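Local coordinates for protein LacI family transcription regulator (Bifidobacterium animalis subsp. lactis, PDB 4O5A) that probably regulates transcription as a LacI-family dimer, binding DNA through its N-terminal domain and sensing a small ligand through its periplasmic-binding-protein-like domain, at residues L107-M112 and E122-T127; P143-M148 and S166-L171. All coordinates share one frame; numbering follows the deposited sequence.

Contact 1: residues L107-M112 and E122-T127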
loop_
_atom_site.group_PDB
_atom_site.type_symbol
_atom_site.label_atom_id
_atom_site.label_comp_id
_atom_site.label_asym_id
_atom_site.label_seq_id
_atom_site.Cartn_x
_atom_site.Cartn_y
_atom_site.Cartn_z
ATOM N N LEU A 107 -8.611 16.941 -2.008
ATOM C CA LEU A 107 -9.907 16.506 -2.513
ATOM C C LEU A 107 -9.653 15.375 -3.508
ATOM O O LEU A 107 -8.991 15.578 -4.528
ATOM C CB LEU A 107 -10.641 17.665 -3.189
ATOM C CG LEU A 107 -12.109 17.387 -3.525
ATOM C CD1 LEU A 107 -12.955 17.330 -2.258
ATOM C CD2 LEU A 107 -12.659 18.426 -4.489
ATOM N N VAL A 108 -10.167 14.189 -3.203
ATOM C CA VAL A 108 -9.842 12.998 -3.981
ATOM C C VAL A 108 -11.045 12.490 -4.747
ATOM O O VAL A 108 -12.113 12.243 -4.170
ATOM C CB VAL A 108 -9.319 11.876 -3.081
ATOM C CG1 VAL A 108 -9.070 10.597 -3.898
ATOM C CG2 VAL A 108 -8.051 12.315 -2.378
ATOM N N ARG A 109 -10.877 12.340 -6.058
ATOM C CA ARG A 109 -11.870 11.653 -6.859
ATOM C C ARG A 109 -11.229 10.484 -7.597
ATOM O O ARG A 109 -10.014 10.335 -7.589
ATOM C CB ARG A 109 -12.607 12.612 -7.799
ATOM C CG ARG A 109 -13.660 13.425 -7.053
ATOM C CD ARG A 109 -14.648 14.135 -7.958
ATOM N NE ARG A 109 -15.425 13.234 -8.791
ATOM C CZ ARG A 109 -16.501 13.613 -9.476
ATOM N NH1 ARG A 109 -16.917 14.871 -9.404
ATOM N NH2 ARG A 109 -17.166 12.744 -10.223
HETATM N N MSE A 110 -12.053 9.651 -8.207
HETATM C CA MSE A 110 -11.585 8.372 -8.722
HETATM C C MSE A 110 -12.031 8.253 -10.168
HETATM O O MSE A 110 -13.226 8.324 -10.458
HETATM C CB MSE A 110 -12.184 7.236 -7.869
HETATM C CG MSE A 110 -11.633 5.814 -8.091
HETATM SE SE MSE A 110 -9.880 5.475 -7.281
HETATM C CE MSE A 110 -10.064 6.524 -5.663
ATOM N N SER A 111 -11.084 8.085 -11.087
ATOM C CA SER A 111 -11.464 7.839 -12.477
ATOM C C SER A 111 -11.626 6.336 -12.732
ATOM O O SER A 111 -10.743 5.531 -12.416
ATOM C CB SER A 111 -10.474 8.474 -13.456
ATOM O OG SER A 111 -9.264 7.750 -13.513
HETATM N N MSE A 112 -12.774 5.963 -13.278
HETATM C CA MSE A 112 -13.111 4.552 -13.482
HETATM C C MSE A 112 -12.797 4.137 -14.912
HETATM O O MSE A 112 -12.787 2.946 -15.238
HETATM C CB MSE A 112 -14.596 4.305 -13.184
HETATM C CG MSE A 112 -15.099 4.938 -11.889
HETATM SE SE MSE A 112 -14.304 4.183 -10.267
HETATM C CE MSE A 112 -14.962 2.358 -10.466
ATOM N N GLU A 122 -11.917 18.946 -15.767
ATOM C CA GLU A 122 -12.617 20.031 -16.437
ATOM C C GLU A 122 -13.703 20.605 -15.532
ATOM O O GLU A 122 -13.948 21.808 -15.530
ATOM C CB GLU A 122 -13.192 19.556 -17.775
ATOM C CG GLU A 122 -12.122 19.306 -18.834
ATOM C CD GLU A 122 -12.651 18.619 -20.085
ATOM O OE1 GLU A 122 -13.674 17.901 -19.992
ATOM O OE2 GLU A 122 -12.036 18.794 -21.163
ATOM N N ASP A 123 -14.336 19.741 -14.745
ATOM C CA ASP A 123 -15.384 20.176 -13.831
ATOM C C ASP A 123 -14.786 21.035 -12.724
ATOM O O ASP A 123 -15.325 22.088 -12.382
ATOM C CB ASP A 123 -16.122 18.967 -13.245
ATOM C CG ASP A 123 -17.092 19.351 -12.143
ATOM O OD1 ASP A 123 -18.167 19.906 -12.459
ATOM O OD2 ASP A 123 -16.779 19.090 -10.960
ATOM N N TRP A 124 -13.661 20.581 -12.178
ATOM C CA TRP A 124 -12.980 21.292 -11.108
ATOM C C TRP A 124 -12.531 22.665 -11.579
ATOM O O TRP A 124 -12.653 23.648 -10.854
ATOM C CB TRP A 124 -11.785 20.479 -10.619
ATOM C CG TRP A 124 -12.167 19.426 -9.631
ATOM C CD1 TRP A 124 -13.389 19.252 -9.045
ATOM C CD2 TRP A 124 -11.317 18.396 -9.108
ATOM N NE1 TRP A 124 -13.350 18.172 -8.183
ATOM C CE2 TRP A 124 -12.091 17.636 -8.202
ATOM C CE3 TRP A 124 -9.981 18.045 -9.314
ATOM C CZ2 TRP A 124 -11.563 16.545 -7.506
ATOM C CZ3 TRP A 124 -9.464 16.961 -8.626
ATOM C CH2 TRP A 124 -10.255 16.223 -7.733
ATOM N N ILE A 125 -12.038 22.723 -12.808
ATOM C CA ILE A 125 -11.571 23.973 -13.385
ATOM C C ILE A 125 -12.734 24.934 -13.610
ATOM O O ILE A 125 -12.636 26.123 -13.298
ATOM C CB ILE A 125 -10.836 23.725 -14.715
ATOM C CG1 ILE A 125 -9.525 22.972 -14.457
ATOM C CG2 ILE A 125 -10.561 25.033 -15.432
ATOM C CD1 ILE A 125 -8.826 22.491 -15.726
ATOM N N ALA A 126 -13.832 24.416 -14.151
ATOM C CA ALA A 126 -14.990 25.248 -14.488
ATOM C C ALA A 126 -15.667 25.826 -13.250
ATOM O O ALA A 126 -16.231 26.915 -13.294
ATOM C CB ALA A 126 -15.988 24.451 -15.308
ATOM N N THR A 127 -15.610 25.090 -12.146
ATOM C CA THR A 127 -16.278 25.505 -10.921
ATOM C C THR A 127 -15.316 26.155 -9.922
ATOM O O THR A 127 -15.753 26.735 -8.929
ATOM C CB THR A 127 -17.001 24.319 -10.252
ATOM O OG1 THR A 127 -16.041 23.340 -9.844
ATOM C CG2 THR A 127 -17.980 23.683 -11.222
HETATM O O HOH W 1 -16.181 17.034 -7.674
#
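The indole of W124 meets strand 107-111 between L107 and R109, carried there by helix 122-127, whose axis comes no nearer than 12.3 Å to that of the strand. The two run at 142° to one another, closer to antiparallel than to perpendicular, and the closest CA pair is L107 with W124 at 10.3 Å. With the axes this far apart, the contact is carried mainly by side chains, and no direct hydrogen bond joins the segments. With CG beside its own backbone N (chi1 -83°), W124 extends CZ2 and CH2 of its six-membered ring toward the strand. CD2 of L107 lies 3.7 Å from CZ2 of W124, while CG of R109 approaches the same CZ2 at 3.8 Å; both aliphatic groups cross the ring at a slant. CH2 of W124 also lies 3.5 Å from the backbone O of L107. The geometry is that of an outer strand followed by its packing helix in the parallel Rossmann-like sheet of the N-terminal subdomain. The strand is outermost only within its own chain, because L107 and V108 pair antiparallel with a strand of the second subunit. One water accepts hydrogen bonds from NE1 of W124 (3.1 Å) and NH1 of R109 (2.9 Å), lying in the guanidinium plane at its edge. The carboxylate of D123 stays beyond salt-bridge distance; NH2 of R109 instead forms salt bridges with E100 and D103 of the second subunit. Replacing W124 by an alanine is likely to open a gap beside L107 and R109 and to take away the NE1 donor to the water shared with R109.

Contact 2: residues P143-M148 and S166-L171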
loop_
_atom_site.group_PDB
_atom_site.type_symbol
_atom_site.label_atom_id
_atom_site.label_comp_id
_atom_site.label_asym_id
_atom_site.label_seq_id
_atom_site.Cartn_x
_atom_site.Cartn_y
_atom_site.Cartn_z
ATOM N N PRO A 143 -3.339 13.890 -22.525
ATOM C CA PRO A 143 -4.363 14.907 -22.807
ATOM C C PRO A 143 -4.526 15.921 -21.674
ATOM O O PRO A 143 -5.237 16.911 -21.839
ATOM C CB PRO A 143 -5.646 14.083 -22.965
ATOM C CG PRO A 143 -5.382 12.811 -22.217
ATOM C CD PRO A 143 -3.918 12.538 -22.437
ATOM N N ARG A 144 -3.882 15.677 -20.539
ATOM C CA ARG A 144 -3.975 16.591 -19.405
ATOM C C ARG A 144 -3.068 17.815 -19.554
ATOM O O ARG A 144 -3.398 18.895 -19.063
ATOM C CB ARG A 144 -3.673 15.859 -18.099
ATOM C CG ARG A 144 -4.724 14.829 -17.713
ATOM C CD ARG A 144 -4.312 14.050 -16.477
ATOM N NE ARG A 144 -3.175 13.173 -16.741
ATOM C CZ ARG A 144 -2.461 12.566 -15.797
ATOM N NH1 ARG A 144 -2.767 12.734 -14.516
ATOM N NH2 ARG A 144 -1.440 11.792 -16.139
ATOM N N ILE A 145 -1.935 17.650 -20.234
ATOM C CA ILE A 145 -1.021 18.766 -20.453
ATOM C C ILE A 145 -1.731 19.858 -21.244
ATOM O O ILE A 145 -1.706 21.026 -20.861
ATOM C CB ILE A 145 0.262 18.333 -21.198
ATOM C CG1 ILE A 145 0.941 17.170 -20.472
ATOM C CG2 ILE A 145 1.220 19.510 -21.360
ATOM C CD1 ILE A 145 1.282 17.465 -19.023
ATOM N N GLU A 146 -2.383 19.466 -22.335
ATOM C CA GLU A 146 -3.120 20.406 -23.172
ATOM C C GLU A 146 -4.246 21.088 -22.399
ATOM O O GLU A 146 -4.499 22.278 -22.582
ATOM C CB GLU A 146 -3.681 19.707 -24.416
ATOM N N LEU A 147 -4.920 20.327 -21.540
ATOM C CA LEU A 147 -5.984 20.866 -20.699
ATOM C C LEU A 147 -5.441 21.958 -19.781
ATOM O O LEU A 147 -6.021 23.041 -19.685
ATOM C CB LEU A 147 -6.644 19.748 -19.876
ATOM C CG LEU A 147 -7.723 20.143 -18.861
ATOM C CD1 LEU A 147 -8.887 20.839 -19.549
ATOM C CD2 LEU A 147 -8.224 18.934 -18.081
HETATM N N MSE A 148 -4.321 21.678 -19.120
HETATM C CA MSE A 148 -3.741 22.641 -18.190
HETATM C C MSE A 148 -3.236 23.882 -18.914
HETATM O O MSE A 148 -3.388 25.000 -18.421
HETATM C CB MSE A 148 -2.600 22.024 -17.367
HETATM C CG MSE A 148 -2.984 20.875 -16.454
HETATM SE SE MSE A 148 -4.752 21.017 -15.653
HETATM C CE MSE A 148 -4.601 22.723 -14.745
ATOM N N SER A 166 6.110 19.455 -20.715
ATOM C CA SER A 166 6.002 20.560 -21.665
ATOM C C SER A 166 5.794 21.931 -21.022
ATOM O O SER A 166 4.831 22.632 -21.336
ATOM C CB SER A 166 4.894 20.283 -22.686
ATOM O OG SER A 166 4.784 21.345 -23.616
ATOM N N GLY A 167 6.698 22.308 -20.124
ATOM C CA GLY A 167 6.689 23.648 -19.568
ATOM C C GLY A 167 5.879 23.830 -18.299
ATOM O O GLY A 167 6.031 24.852 -17.629
ATOM N N LEU A 168 5.019 22.861 -17.968
ATOM C CA LEU A 168 4.241 22.920 -16.736
ATOM C C LEU A 168 5.156 22.764 -15.526
ATOM O O LEU A 168 6.191 22.101 -15.613
ATOM C CB LEU A 168 3.181 21.811 -16.706
ATOM C CG LEU A 168 2.022 21.933 -17.697
ATOM C CD1 LEU A 168 1.039 20.792 -17.542
ATOM C CD2 LEU A 168 1.320 23.262 -17.503
ATOM N N PRO A 169 4.788 23.387 -14.392
ATOM C CA PRO A 169 5.588 23.219 -13.175
ATOM C C PRO A 169 5.760 21.744 -12.850
ATOM O O PRO A 169 4.766 21.018 -12.763
ATOM C CB PRO A 169 4.723 23.885 -12.104
ATOM C CG PRO A 169 4.001 24.975 -12.852
ATOM C CD PRO A 169 3.700 24.367 -14.213
ATOM N N THR A 170 7.002 21.303 -12.686
ATOM C CA THR A 170 7.259 19.879 -12.518
ATOM C C THR A 170 8.151 19.605 -11.320
ATOM O O THR A 170 9.164 20.288 -11.118
ATOM C CB THR A 170 7.941 19.320 -13.781
ATOM O OG1 THR A 170 7.193 19.705 -14.943
ATOM C CG2 THR A 170 8.059 17.797 -13.724
ATOM N N LEU A 171 7.779 18.601 -10.531
ATOM C CA LEU A 171 8.696 18.027 -9.554
ATOM C C LEU A 171 9.346 16.837 -10.265
ATOM O O LEU A 171 8.684 15.826 -10.526
ATOM C CB LEU A 171 7.933 17.595 -8.296
ATOM C CG LEU A 171 8.731 16.980 -7.149
ATOM C CD1 LEU A 171 9.870 17.892 -6.710
ATOM C CD2 LEU A 171 7.797 16.646 -5.984
#
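L168 and I145 meet through their terminal methyls, CD1 of L168 lying 3.6 Å from CD1 of I145. Traced outward, the L168 side chain begins at a CB directed at helix 143-148, and CG sits beside the backbone N (chi1 -69°). From CG the two methyls divide. CD1 enters the angle between I145 and M148, meeting CG2 of I145 at 4.0 Å as well as its CD1, and CB of M148 at 3.8 Å. CD2 approaches the same M148 CB, at 4.1 Å. The leucine thus slants across I145 but crosses M148 at about a right angle. M148, a selenomethionine, offers mainly the base of its side chain: bends at chi2 and chi3 carry its end away from L168, and the side chain also packs on M154 and C156. A smaller touch lies nearer the surface, where CG2 of I145 approaches CB of S166 at 4.0 Å, while OG of S166 is hydrogen-bonded to K149. The route into the strand is shaped locally. G167 adopts phi 91° and psi -15°, where a CB would collide with the carbonyl O of S166, reason enough for a glycine. Beyond it, OG1 of T170 donates a 2.7 Å hydrogen bond to O of L168 from above the carbonyl plane, and also bonds to T165. Since L168 additionally touches C156 on the neighbouring strand, the three apolar side chains form helix-to-sheet packing at the entry to strand 170-172, as in the parallel alpha/beta subdomain of LacI-type, periplasmic-binding-protein-like folds.

From the N terminus, contact 1 comes first: strand 105-111 leads into helix 116-127, and the contact closes a short strand-to-helix loop that includes the first part of that helix. The chain then passes through strand 132-135 to helix 143-149, where contact 2 opens; it closes after strand 156-160, at the approach to strand 170-172. The two loops are therefore in series, neither nesting nor crossing. Their centres lie 16 Å apart, and adjoining helices connect them directly: CG of E122 packs 3.7 Å from CD1 of L147. Both contacts reach the same parallel sheet, contact 1 at the strand facing the second subunit and contact 2 farther across, beside strand 156-160.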